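PDB 1LF6: glucoamylase from Thermoanaerobacterium thermosaccharolyticum, which hydrolyses terminal alpha-1,4-linked glucose units one after another from the non-reducing ends of glucan chains, releasing beta-D-glucose. Local coordinates for residues V565-Y574 with V638-T646; L395-I403 with T447-A458. All blocks are in the same frame, centred on the assembly; numbering follows the deposited sequence.

In the fold
Both contacts belong to the glycosyl hydrolase family 15 part of the chain, yet they share no helix or strand and do not touch: their centres lie about 31 Å apart and their nearest atoms about 15 Å. Contact 2 is buried, a helix pair of the (alpha/alpha) barrel close to the probable catalytic glutamates. Contact 1 is only partly buried and packs a small beta hairpin on the loop between helices 618-627 and 653-668, near the likely substrate-binding Trp-325. The chemistry follows the setting. In contact 2 small residues let two backbones come close, with a water at one end; contact 1 combines side-chain carbons lying on backbone carbonyls with a hydrogen bond to a carboxylate.

Contact 1 of 2, residues V565-Y574 with V638-T646; sequences VDTPKGPSWY and VWEDTGLPT
Tyr-574 (chi1 -67°) and Glu-640 both carry CG anti to the carbonyl carbon, and a sharp bend in the glutamate (chi2 91°) then swings its carboxylate round to the phenol. The two side chains cross at about a right angle, ring and carboxylate planes 67° apart, and Tyr-574 OH donates to Glu-640 OE1 over 2.7 Å. OE1 lies at the ring edge and receives the bond on its anti lone pair, while OE2 makes a salt bridge with Arg-597. Nearer the backbone, Val-565 CG1 packs on Glu-640 CB at 4.1 Å. The hairpin's turn, type I from Thr-567 to Gly-570, rests on the loop: Thr-567 CG2 meets Glu-640 O at 3.6 Å, Pro-568 CD lies 3.3 Å from Asp-641 O, and Lys-569 CG reaches Thr-642 O at 3.5 Å. Gly-643 sets a bare CA against Thr-567 CB and Lys-569 CG, where a side chain would collide with the lysine. Thr-567 OG1 turns back and donates to Gly-570 O at 2.6 Å. An alanine in place of Glu-640 would probably leave Tyr-574 OH without its acceptor and Arg-597 without this carboxylate. Trp-639, just before Glu-640, has its side chain about 7 Å from that of Trp-325, which probably binds substrate. Held between phenol and guanidinium, the Glu-640 carboxylate is likely to stay ionised; a hydrogen bond to a probably charged acceptor thus joins hairpin and loop, while Arg-597 balances the charge from outside the pair.

Contact 2 of 2, residues L395-I403 with T447-A458; sequences LDEQADPII and TMAAEVAGLTCA
This is buried helix-helix packing in the (alpha/alpha) barrel of the catalytic domain, where helices 395-407 and 445-464 run in roughly the same direction, consistent with two helices of the same ring of such a barrel. The axes of the two segments approach to 8.0 Å at 37°, a closeness that small residues allow: Ala-399 CB sits 3.1 Å from Ala-450 O and faces the bare CA of Gly-454. Further along, Ile-403 is a knob in the hole formed by Ala-450, Ala-453, Gly-454 and Cys-457, its CD1 tip 3.7 Å from Ala-453 CB. Ile-402 holds CG2 anti to the backbone N, which lays that methyl over the second helix, 3.2 Å from Gly-454 O and beside Ala-458 CB. At the other end, Leu-395 crosses Glu-451 obliquely, CD1 coming to 3.3 Å from OE1. Thr-447 neighbours Glu-435, probably the proton acceptor, and puts its CG2 against Leu-395 CB. Asp-396 presses CB on Ala-450 CB at 3.7 Å, and its OD2 pairs with Arg-343. A water accepts from Thr-447 OG1 at 2.9 Å; it lies so near Asp-396 OD1 that the second half of this bridge is less certain.

Contact 1 of 2, residues V565-Y574 with V638-T646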
ATOM      1  N   VAL A 565       9.838 -14.399 -16.616  1.00 15.64           N
ATOM      2  CA  VAL A 565       9.878 -13.492 -17.759  1.00 17.27           C
ATOM      3  C   VAL A 565      10.999 -12.476 -17.562  1.00 18.51           C
ATOM      4  O   VAL A 565      11.080 -11.827 -16.518  1.00 18.74           O
ATOM      5  CB  VAL A 565       8.554 -12.707 -17.944  1.00 17.53           C
ATOM      6  CG1 VAL A 565       8.718 -11.672 -19.059  1.00 18.73           C
ATOM      7  CG2 VAL A 565       7.411 -13.663 -18.283  1.00 17.13           C
ATOM      8  N   ASP A 566      11.875 -12.361 -18.554  1.00 19.32           N
ATOM      9  CA  ASP A 566      12.965 -11.391 -18.507  1.00 20.47           C
ATOM     10  C   ASP A 566      12.462 -10.090 -19.129  1.00 19.81           C
ATOM     11  O   ASP A 566      12.422  -9.959 -20.352  1.00 19.54           O
ATOM     12  CB  ASP A 566      14.177 -11.881 -19.310  1.00 23.59           C
ATOM     13  CG  ASP A 566      15.042 -12.849 -18.536  1.00 25.45           C
ATOM     14  OD1 ASP A 566      15.550 -12.460 -17.461  1.00 23.49           O
ATOM     15  OD2 ASP A 566      15.219 -13.996 -19.006  1.00 29.22           O
ATOM     16  N   THR A 567      12.066  -9.136 -18.297  1.00 18.25           N
ATOM     17  CA  THR A 567      11.581  -7.860 -18.810  1.00 18.67           C
ATOM     18  C   THR A 567      12.774  -6.958 -19.113  1.00 18.51           C
ATOM     19  O   THR A 567      13.902  -7.252 -18.714  1.00 18.32           O
ATOM     20  CB  THR A 567      10.721  -7.116 -17.774  1.00 18.89           C
ATOM     21  OG1 THR A 567      11.579  -6.610 -16.747  1.00 19.22           O
ATOM     22  CG2 THR A 567       9.691  -8.043 -17.154  1.00 19.48           C
ATOM     23  N   PRO A 568      12.544  -5.848 -19.827  1.00 18.09           N
ATOM     24  CA  PRO A 568      13.683  -4.972 -20.107  1.00 18.59           C
ATOM     25  C   PRO A 568      14.201  -4.263 -18.849  1.00 18.43           C
ATOM     26  O   PRO A 568      15.132  -3.469 -18.923  1.00 19.13           O
ATOM     27  CB  PRO A 568      13.135  -4.011 -21.170  1.00 19.10           C
ATOM     28  CG  PRO A 568      11.677  -4.017 -20.943  1.00 22.06           C
ATOM     29  CD  PRO A 568      11.369  -5.456 -20.621  1.00 19.52           C
ATOM     30  N   LYS A 569      13.597  -4.565 -17.700  1.00 17.34           N
ATOM     31  CA  LYS A 569      14.002  -3.981 -16.420  1.00 18.27           C
ATOM     32  C   LYS A 569      14.669  -5.066 -15.574  1.00 18.03           C
ATOM     33  O   LYS A 569      15.239  -4.790 -14.513  1.00 16.09           O
ATOM     34  CB  LYS A 569      12.788  -3.462 -15.640  1.00 19.25           C
ATOM     35  CG  LYS A 569      11.975  -2.380 -16.323  1.00 24.27           C
ATOM     36  CD  LYS A 569      12.581  -1.009 -16.120  1.00 27.25           C
ATOM     37  CE  LYS A 569      11.592   0.076 -16.539  1.00 28.00           C
ATOM     38  NZ  LYS A 569      12.023   1.425 -16.094  1.00 31.79           N
ATOM     39  N   GLY A 570      14.581  -6.305 -16.046  1.00 14.62           N
ATOM     40  CA  GLY A 570      15.148  -7.420 -15.316  1.00 13.81           C
ATOM     41  C   GLY A 570      14.157  -8.571 -15.228  1.00 13.49           C
ATOM     42  O   GLY A 570      13.062  -8.501 -15.783  1.00 13.69           O
ATOM     43  N   PRO A 571      14.505  -9.647 -14.515  1.00 14.43           N
ATOM     44  CA  PRO A 571      13.586 -10.774 -14.414  1.00 14.51           C
ATOM     45  C   PRO A 571      12.545 -10.666 -13.312  1.00 15.48           C
ATOM     46  O   PRO A 571      12.774 -10.043 -12.270  1.00 12.84           O
ATOM     47  CB  PRO A 571      14.526 -11.936 -14.171  1.00 15.89           C
ATOM     48  CG  PRO A 571      15.516 -11.312 -13.217  1.00 16.53           C
ATOM     49  CD  PRO A 571      15.794  -9.961 -13.867  1.00 13.25           C
ATOM     50  N   SER A 572      11.388 -11.268 -13.566  1.00 15.34           N
ATOM     51  CA  SER A 572      10.315 -11.334 -12.580  1.00 15.43           C
ATOM     52  C   SER A 572       9.513 -12.599 -12.878  1.00 15.70           C
ATOM     53  O   SER A 572       9.704 -13.229 -13.917  1.00 16.74           O
ATOM     54  CB  SER A 572       9.415 -10.101 -12.627  1.00 17.44           C
ATOM     55  OG  SER A 572       8.664 -10.011 -11.417  1.00 17.71           O
ATOM     56  N   TRP A 573       8.630 -12.971 -11.963  1.00 14.53           N
ATOM     57  CA  TRP A 573       7.835 -14.179 -12.113  1.00 15.78           C
ATOM     58  C   TRP A 573       6.352 -13.944 -11.845  1.00 15.83           C
ATOM     59  O   TRP A 573       5.990 -12.989 -11.158  1.00 15.25           O
ATOM     60  CB  TRP A 573       8.324 -15.243 -11.124  1.00 13.94           C
ATOM     61  CG  TRP A 573       9.678 -15.798 -11.416  1.00 13.84           C
ATOM     62  CD1 TRP A 573       9.956 -17.026 -11.936  1.00 15.16           C
ATOM     63  CD2 TRP A 573      10.944 -15.137 -11.248  1.00 14.89           C
ATOM     64  NE1 TRP A 573      11.310 -17.176 -12.107  1.00 15.19           N
ATOM     65  CE2 TRP A 573      11.941 -16.032 -11.696  1.00 12.71           C
ATOM     66  CE3 TRP A 573      11.331 -13.873 -10.768  1.00 15.12           C
ATOM     67  CZ2 TRP A 573      13.304 -15.709 -11.679  1.00 10.91           C
ATOM     68  CZ3 TRP A 573      12.685 -13.551 -10.751  1.00 12.49           C
ATOM     69  CH2 TRP A 573      13.655 -14.468 -11.204  1.00 14.13           C
ATOM     70  N   TYR A 574       5.502 -14.812 -12.400  1.00 16.45           N
ATOM     71  CA  TYR A 574       4.056 -14.762 -12.148  1.00 15.04           C
ATOM     72  C   TYR A 574       3.912 -15.538 -10.838  1.00 13.85           C
ATOM     73  O   TYR A 574       4.814 -16.292 -10.466  1.00 14.39           O
ATOM     74  CB  TYR A 574       3.269 -15.527 -13.218  1.00 15.57           C
ATOM     75  CG  TYR A 574       3.294 -14.933 -14.605  1.00 15.99           C
ATOM     76  CD1 TYR A 574       2.441 -13.891 -14.951  1.00 15.97           C
ATOM     77  CD2 TYR A 574       4.163 -15.429 -15.581  1.00 16.33           C
ATOM     78  CE1 TYR A 574       2.444 -13.357 -16.235  1.00 18.30           C
ATOM     79  CE2 TYR A 574       4.177 -14.901 -16.869  1.00 16.00           C
ATOM     80  CZ  TYR A 574       3.314 -13.866 -17.188  1.00 18.73           C
ATOM     81  OH  TYR A 574       3.313 -13.347 -18.463  1.00 20.47           O
ATOM     82  N   VAL A 638       3.830  -5.561 -12.444  1.00 15.29           N
ATOM     83  CA  VAL A 638       4.382  -4.825 -13.581  1.00 14.51           C
ATOM     84  C   VAL A 638       4.121  -5.614 -14.869  1.00 15.64           C
ATOM     85  O   VAL A 638       3.962  -6.838 -14.837  1.00 13.47           O
ATOM     86  CB  VAL A 638       5.921  -4.600 -13.454  1.00 16.34           C
ATOM     87  CG1 VAL A 638       6.229  -3.765 -12.214  1.00 13.25           C
ATOM     88  CG2 VAL A 638       6.643  -5.939 -13.409  1.00 12.93           C
ATOM     89  N   TRP A 639       4.077  -4.908 -16.000  1.00 15.51           N
ATOM     90  CA  TRP A 639       3.833  -5.534 -17.303  1.00 16.07           C
ATOM     91  C   TRP A 639       5.027  -6.346 -17.791  1.00 17.28           C
ATOM     92  O   TRP A 639       6.179  -6.011 -17.501  1.00 18.26           O
ATOM     93  CB  TRP A 639       3.505  -4.467 -18.353  1.00 17.11           C
ATOM     94  CG  TRP A 639       2.237  -3.724 -18.100  1.00 16.07           C
ATOM     95  CD1 TRP A 639       2.104  -2.495 -17.523  1.00 18.20           C
ATOM     96  CD2 TRP A 639       0.919  -4.146 -18.456  1.00 17.36           C
ATOM     97  NE1 TRP A 639       0.783  -2.121 -17.504  1.00 16.47           N
ATOM     98  CE2 TRP A 639       0.033  -3.117 -18.073  1.00 16.50           C
ATOM     99  CE3 TRP A 639       0.399  -5.296 -19.063  1.00 18.46           C
ATOM    100  CZ2 TRP A 639      -1.346  -3.202 -18.277  1.00 19.27           C
ATOM    101  CZ3 TRP A 639      -0.979  -5.378 -19.265  1.00 21.36           C
ATOM    102  CH2 TRP A 639      -1.832  -4.334 -18.872  1.00 18.86           C
ATOM    103  N   GLU A 640       4.756  -7.405 -18.550  1.00 17.66           N
ATOM    104  CA  GLU A 640       5.819  -8.260 -19.074  1.00 17.80           C
ATOM    105  C   GLU A 640       6.653  -7.598 -20.165  1.00 17.72           C
ATOM    106  O   GLU A 640       7.860  -7.813 -20.238  1.00 16.67           O
ATOM    107  CB  GLU A 640       5.259  -9.555 -19.673  1.00 18.24           C
ATOM    108  CG  GLU A 640       4.399 -10.405 -18.775  1.00 15.89           C
ATOM    109  CD  GLU A 640       2.935 -10.054 -18.875  1.00 15.74           C
ATOM    110  OE1 GLU A 640       2.103 -10.971 -18.700  1.00 16.78           O
ATOM    111  OE2 GLU A 640       2.613  -8.870 -19.120  1.00 14.78           O
ATOM    112  N   ASP A 641       6.014  -6.797 -21.012  1.00 19.50           N
ATOM    113  CA  ASP A 641       6.725  -6.167 -22.121  1.00 21.48           C
ATOM    114  C   ASP A 641       7.606  -4.971 -21.768  1.00 21.05           C
ATOM    115  O   ASP A 641       8.681  -4.804 -22.337  1.00 19.60           O
ATOM    116  CB  ASP A 641       5.724  -5.774 -23.226  1.00 23.36           C
ATOM    117  CG  ASP A 641       4.739  -4.712 -22.779  1.00 23.79           C
ATOM    118  OD1 ASP A 641       4.513  -4.580 -21.561  1.00 25.91           O
ATOM    119  OD2 ASP A 641       4.181  -4.019 -23.652  1.00 22.36           O
ATOM    120  N   THR A 642       7.169  -4.144 -20.828  1.00 21.74           N
ATOM    121  CA  THR A 642       7.945  -2.958 -20.464  1.00 22.31           C
ATOM    122  C   THR A 642       8.492  -2.964 -19.044  1.00 20.20           C
ATOM    123  O   THR A 642       9.369  -2.174 -18.711  1.00 21.03           O
ATOM    124  CB  THR A 642       7.101  -1.693 -20.599  1.00 21.04           C
ATOM    125  OG1 THR A 642       6.047  -1.742 -19.629  1.00 23.34           O
ATOM    126  CG2 THR A 642       6.508  -1.586 -22.003  1.00 19.95           C
ATOM    127  N   GLY A 643       7.959  -3.837 -18.199  1.00 21.22           N
ATOM    128  CA  GLY A 643       8.414  -3.881 -16.825  1.00 16.94           C
ATOM    129  C   GLY A 643       7.872  -2.690 -16.061  1.00 17.78           C
ATOM    130  O   GLY A 643       8.270  -2.448 -14.924  1.00 18.95           O
ATOM    131  N   LEU A 644       6.967  -1.939 -16.689  1.00 16.61           N
ATOM    132  CA  LEU A 644       6.358  -0.767 -16.061  1.00 16.44           C
ATOM    133  C   LEU A 644       5.172  -1.215 -15.206  1.00 17.99           C
ATOM    134  O   LEU A 644       4.590  -2.277 -15.449  1.00 16.55           O
ATOM    135  CB  LEU A 644       5.899   0.239 -17.131  1.00 18.81           C
ATOM    136  CG  LEU A 644       7.027   0.947 -17.901  1.00 18.90           C
ATOM    137  CD1 LEU A 644       6.444   1.781 -19.033  1.00 17.78           C
ATOM    138  CD2 LEU A 644       7.839   1.823 -16.940  1.00 19.55           C
ATOM    139  N   PRO A 645       4.796  -0.411 -14.193  1.00 17.39           N
ATOM    140  CA  PRO A 645       3.677  -0.741 -13.298  1.00 17.23           C
ATOM    141  C   PRO A 645       2.329  -0.884 -14.000  1.00 17.44           C
ATOM    142  O   PRO A 645       2.047  -0.181 -14.974  1.00 15.31           O
ATOM    143  CB  PRO A 645       3.652   0.430 -12.305  1.00 15.89           C
ATOM    144  CG  PRO A 645       5.038   1.028 -12.396  1.00 19.32           C
ATOM    145  CD  PRO A 645       5.355   0.912 -13.862  1.00 17.91           C
ATOM    146  N   THR A 646       1.504  -1.805 -13.513  1.00 17.36           N
ATOM    147  CA  THR A 646       0.162  -1.969 -14.064  1.00 18.16           C
ATOM    148  C   THR A 646      -0.659  -1.070 -13.146  1.00 18.81           C
ATOM    149  O   THR A 646      -0.081  -0.255 -12.427  1.00 17.77           O
ATOM    150  CB  THR A 646      -0.340  -3.427 -13.953  1.00 17.94           C
ATOM    151  OG1 THR A 646      -0.486  -3.788 -12.573  1.00 18.49           O
ATOM    152  CG2 THR A 646       0.641  -4.378 -14.631  1.00 13.00           C
TER

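Contact 2 of 2, residues L395-I403 with T447-A458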
ATOM      1  N   LEU A 395      -3.121 -21.000   7.470  1.00 14.47           N
ATOM      2  CA  LEU A 395      -2.189 -21.506   8.463  1.00 16.55           C
ATOM      3  C   LEU A 395      -0.903 -20.704   8.556  1.00 15.67           C
ATOM      4  O   LEU A 395      -0.366 -20.509   9.654  1.00 14.79           O
ATOM      5  CB  LEU A 395      -1.872 -22.985   8.192  1.00 15.95           C
ATOM      6  CG  LEU A 395      -2.853 -24.002   8.788  1.00 18.61           C
ATOM      7  CD1 LEU A 395      -2.706 -24.022  10.301  1.00 21.83           C
ATOM      8  CD2 LEU A 395      -4.286 -23.646   8.401  1.00 21.34           C
ATOM      9  N   ASP A 396      -0.406 -20.235   7.415  1.00 15.89           N
ATOM     10  CA  ASP A 396       0.822 -19.459   7.422  1.00 15.65           C
ATOM     11  C   ASP A 396       0.622 -18.223   8.276  1.00 15.58           C
ATOM     12  O   ASP A 396       1.553 -17.773   8.945  1.00 17.05           O
ATOM     13  CB  ASP A 396       1.251 -19.086   5.992  1.00 15.46           C
ATOM     14  CG  ASP A 396       0.353 -18.051   5.352  1.00 16.08           C
ATOM     15  OD1 ASP A 396      -0.882 -18.186   5.449  1.00 15.86           O
ATOM     16  OD2 ASP A 396       0.894 -17.109   4.730  1.00 15.16           O
ATOM     17  N   GLU A 397      -0.601 -17.694   8.292  1.00 14.60           N
ATOM     18  CA  GLU A 397      -0.877 -16.508   9.097  1.00 14.66           C
ATOM     19  C   GLU A 397      -0.957 -16.795  10.605  1.00 16.12           C
ATOM     20  O   GLU A 397      -0.844 -15.879  11.419  1.00 16.49           O
ATOM     21  CB  GLU A 397      -2.151 -15.808   8.605  1.00 15.03           C
ATOM     22  CG  GLU A 397      -1.955 -15.073   7.273  1.00 13.75           C
ATOM     23  CD  GLU A 397      -3.000 -14.001   7.023  1.00 15.03           C
ATOM     24  OE1 GLU A 397      -2.619 -12.879   6.619  1.00 15.71           O
ATOM     25  OE2 GLU A 397      -4.202 -14.271   7.225  1.00 15.52           O
ATOM     26  N   GLN A 398      -1.142 -18.061  10.975  1.00 15.96           N
ATOM     27  CA  GLN A 398      -1.192 -18.434  12.385  1.00 17.21           C
ATOM     28  C   GLN A 398       0.243 -18.600  12.878  1.00 17.50           C
ATOM     29  O   GLN A 398       0.551 -18.371  14.053  1.00 18.23           O
ATOM     30  CB  GLN A 398      -1.923 -19.769  12.581  1.00 16.90           C
ATOM     31  CG  GLN A 398      -3.265 -19.884  11.877  1.00 18.20           C
ATOM     32  CD  GLN A 398      -4.218 -18.764  12.240  1.00 18.31           C
ATOM     33  OE1 GLN A 398      -4.377 -18.417  13.415  1.00 17.25           O
ATOM     34  NE2 GLN A 398      -4.869 -18.195  11.228  1.00 15.75           N
ATOM     35  N   ALA A 399       1.117 -18.996  11.959  1.00 15.85           N
ATOM     36  CA  ALA A 399       2.522 -19.250  12.264  1.00 14.63           C
ATOM     37  C   ALA A 399       3.443 -18.037  12.327  1.00 15.53           C
ATOM     38  O   ALA A 399       4.294 -17.947  13.217  1.00 14.05           O
ATOM     39  CB  ALA A 399       3.081 -20.255  11.256  1.00 14.08           C
ATOM     40  N   ASP A 400       3.281 -17.109  11.389  1.00 16.05           N
ATOM     41  CA  ASP A 400       4.144 -15.936  11.330  1.00 16.19           C
ATOM     42  C   ASP A 400       4.277 -15.139  12.618  1.00 15.80           C
ATOM     43  O   ASP A 400       5.375 -14.740  12.986  1.00 15.90           O
ATOM     44  CB  ASP A 400       3.718 -15.022  10.173  1.00 15.31           C
ATOM     45  CG  ASP A 400       4.017 -15.647   8.812  1.00 16.50           C
ATOM     46  OD1 ASP A 400       4.884 -16.547   8.763  1.00 13.80           O
ATOM     47  OD2 ASP A 400       3.406 -15.236   7.806  1.00 17.96           O
ATOM     48  N   PRO A 401       3.162 -14.883  13.315  1.00 16.52           N
ATOM     49  CA  PRO A 401       3.318 -14.120  14.555  1.00 17.13           C
ATOM     50  C   PRO A 401       4.188 -14.858  15.578  1.00 16.97           C
ATOM     51  O   PRO A 401       4.866 -14.226  16.394  1.00 14.56           O
ATOM     52  CB  PRO A 401       1.876 -13.901  15.018  1.00 16.99           C
ATOM     53  CG  PRO A 401       1.088 -14.959  14.283  1.00 21.01           C
ATOM     54  CD  PRO A 401       1.743 -15.019  12.948  1.00 16.07           C
ATOM     55  N   ILE A 402       4.181 -16.190  15.528  1.00 15.94           N
ATOM     56  CA  ILE A 402       4.999 -16.975  16.449  1.00 16.86           C
ATOM     57  C   ILE A 402       6.465 -16.805  16.073  1.00 16.91           C
ATOM     58  O   ILE A 402       7.317 -16.620  16.936  1.00 18.15           O
ATOM     59  CB  ILE A 402       4.688 -18.491  16.385  1.00 15.96           C
ATOM     60  CG1 ILE A 402       3.228 -18.763  16.741  1.00 15.83           C
ATOM     61  CG2 ILE A 402       5.623 -19.236  17.340  1.00 14.27           C
ATOM     62  CD1 ILE A 402       2.825 -20.226  16.572  1.00 15.54           C
ATOM     63  N   ILE A 403       6.746 -16.880  14.775  1.00 16.18           N
ATOM     64  CA  ILE A 403       8.107 -16.738  14.280  1.00 14.92           C
ATOM     65  C   ILE A 403       8.651 -15.356  14.642  1.00 15.51           C
ATOM     66  O   ILE A 403       9.816 -15.223  15.014  1.00 15.33           O
ATOM     67  CB  ILE A 403       8.161 -16.946  12.744  1.00 16.05           C
ATOM     68  CG1 ILE A 403       7.627 -18.346  12.400  1.00 15.38           C
ATOM     69  CG2 ILE A 403       9.595 -16.794  12.234  1.00 13.43           C
ATOM     70  CD1 ILE A 403       7.502 -18.611  10.916  1.00 15.61           C
ATOM     71  N   THR A 447       2.913 -22.798   2.785  1.00 13.13           N
ATOM     72  CA  THR A 447       2.158 -22.821   4.040  1.00 12.35           C
ATOM     73  C   THR A 447       2.753 -23.825   5.036  1.00 13.63           C
ATOM     74  O   THR A 447       2.922 -23.514   6.215  1.00 14.10           O
ATOM     75  CB  THR A 447       0.683 -23.179   3.799  1.00 12.44           C
ATOM     76  OG1 THR A 447       0.096 -22.200   2.931  1.00 11.99           O
ATOM     77  CG2 THR A 447      -0.082 -23.216   5.116  1.00  8.93           C
ATOM     78  N   MET A 448       3.062 -25.030   4.571  1.00 11.92           N
ATOM     79  CA  MET A 448       3.650 -26.027   5.455  1.00 12.23           C
ATOM     80  C   MET A 448       5.016 -25.575   5.980  1.00 13.61           C
ATOM     81  O   MET A 448       5.390 -25.915   7.102  1.00 12.60           O
ATOM     82  CB  MET A 448       3.780 -27.368   4.742  1.00 13.24           C
ATOM     83  CG  MET A 448       2.436 -28.046   4.494  1.00 14.47           C
ATOM     84  SD  MET A 448       2.639 -29.686   3.826  1.00 22.65           S
ATOM     85  CE  MET A 448       3.062 -30.601   5.297  1.00 18.50           C
ATOM     86  N   ALA A 449       5.756 -24.816   5.171  1.00 12.07           N
ATOM     87  CA  ALA A 449       7.060 -24.317   5.597  1.00 14.73           C
ATOM     88  C   ALA A 449       6.848 -23.389   6.783  1.00 14.52           C
ATOM     89  O   ALA A 449       7.587 -23.438   7.772  1.00 14.65           O
ATOM     90  CB  ALA A 449       7.753 -23.560   4.457  1.00 13.07           C
ATOM     91  N   ALA A 450       5.832 -22.538   6.672  1.00 14.70           N
ATOM     92  CA  ALA A 450       5.497 -21.594   7.733  1.00 14.53           C
ATOM     93  C   ALA A 450       5.059 -22.332   8.993  1.00 14.50           C
ATOM     94  O   ALA A 450       5.407 -21.922  10.101  1.00 14.81           O
ATOM     95  CB  ALA A 450       4.385 -20.655   7.270  1.00 14.92           C
ATOM     96  N   GLU A 451       4.293 -23.412   8.819  1.00 14.88           N
ATOM     97  CA  GLU A 451       3.808 -24.202   9.949  1.00 14.67           C
ATOM     98  C   GLU A 451       4.939 -24.904  10.693  1.00 15.44           C
ATOM     99  O   GLU A 451       4.919 -24.982  11.924  1.00 15.11           O
ATOM    100  CB  GLU A 451       2.777 -25.244   9.486  1.00 14.74           C
ATOM    101  CG  GLU A 451       1.471 -24.640   8.962  1.00 13.31           C
ATOM    102  CD  GLU A 451       0.474 -25.689   8.521  1.00 15.58           C
ATOM    103  OE1 GLU A 451      -0.360 -26.111   9.350  1.00 15.25           O
ATOM    104  OE2 GLU A 451       0.529 -26.105   7.343  1.00 14.37           O
ATOM    105  N   VAL A 452       5.907 -25.433   9.949  1.00 14.50           N
ATOM    106  CA  VAL A 452       7.053 -26.118  10.553  1.00 15.33           C
ATOM    107  C   VAL A 452       7.914 -25.107  11.320  1.00 16.00           C
ATOM    108  O   VAL A 452       8.313 -25.356  12.456  1.00 15.70           O
ATOM    109  CB  VAL A 452       7.933 -26.817   9.480  1.00 14.74           C
ATOM    110  CG1 VAL A 452       9.250 -27.284  10.106  1.00 13.93           C
ATOM    111  CG2 VAL A 452       7.187 -28.009   8.892  1.00 14.98           C
ATOM    112  N   ALA A 453       8.203 -23.974  10.684  1.00 14.93           N
ATOM    113  CA  ALA A 453       8.997 -22.925  11.312  1.00 15.18           C
ATOM    114  C   ALA A 453       8.287 -22.393  12.560  1.00 15.64           C
ATOM    115  O   ALA A 453       8.898 -22.219  13.618  1.00 15.32           O
ATOM    116  CB  ALA A 453       9.230 -21.794  10.329  1.00 15.54           C
ATOM    117  N   GLY A 454       6.990 -22.138  12.429  1.00 14.90           N
ATOM    118  CA  GLY A 454       6.217 -21.628  13.544  1.00 15.08           C
ATOM    119  C   GLY A 454       6.152 -22.540  14.759  1.00 16.86           C
ATOM    120  O   GLY A 454       6.246 -22.066  15.898  1.00 16.57           O
ATOM    121  N   LEU A 455       5.974 -23.840  14.530  1.00 14.69           N
ATOM    122  CA  LEU A 455       5.904 -24.786  15.635  1.00 15.38           C
ATOM    123  C   LEU A 455       7.284 -24.980  16.268  1.00 16.42           C
ATOM    124  O   LEU A 455       7.390 -25.225  17.469  1.00 17.11           O
ATOM    125  CB  LEU A 455       5.327 -26.132  15.171  1.00 16.47           C
ATOM    126  CG  LEU A 455       3.837 -26.156  14.788  1.00 16.91           C
ATOM    127  CD1 LEU A 455       3.443 -27.565  14.373  1.00 16.74           C
ATOM    128  CD2 LEU A 455       2.978 -25.702  15.961  1.00 15.89           C
ATOM    129  N   THR A 456       8.335 -24.874  15.460  1.00 16.47           N
ATOM    130  CA  THR A 456       9.693 -25.009  15.970  1.00 16.61           C
ATOM    131  C   THR A 456       9.983 -23.798  16.875  1.00 17.65           C
ATOM    132  O   THR A 456      10.538 -23.946  17.968  1.00 16.88           O
ATOM    133  CB  THR A 456      10.729 -25.087  14.806  1.00 17.77           C
ATOM    134  OG1 THR A 456      10.521 -26.290  14.049  1.00 13.52           O
ATOM    135  CG2 THR A 456      12.153 -25.086  15.351  1.00 17.88           C
ATOM    136  N   CYS A 457       9.600 -22.602  16.427  1.00 16.80           N
ATOM    137  CA  CYS A 457       9.814 -21.396  17.224  1.00 18.36           C
ATOM    138  C   CYS A 457       8.935 -21.447  18.476  1.00 18.75           C
ATOM    139  O   CYS A 457       9.326 -20.963  19.539  1.00 19.38           O
ATOM    140  CB  CYS A 457       9.485 -20.135  16.413  1.00 16.88           C
ATOM    141  SG  CYS A 457      10.562 -19.848  14.984  1.00 17.79           S
ATOM    142  N   ALA A 458       7.752 -22.045  18.347  1.00 18.57           N
ATOM    143  CA  ALA A 458       6.835 -22.158  19.477  1.00 19.50           C
ATOM    144  C   ALA A 458       7.433 -23.072  20.535  1.00 19.97           C
ATOM    145  O   ALA A 458       7.283 -22.833  21.731  1.00 19.95           O
ATOM    146  CB  ALA A 458       5.487 -22.699  19.017  1.00 18.68           C
TER
HETATM  147  O   HOH W   1      -1.570 -20.207   4.264  1.00 14.10           O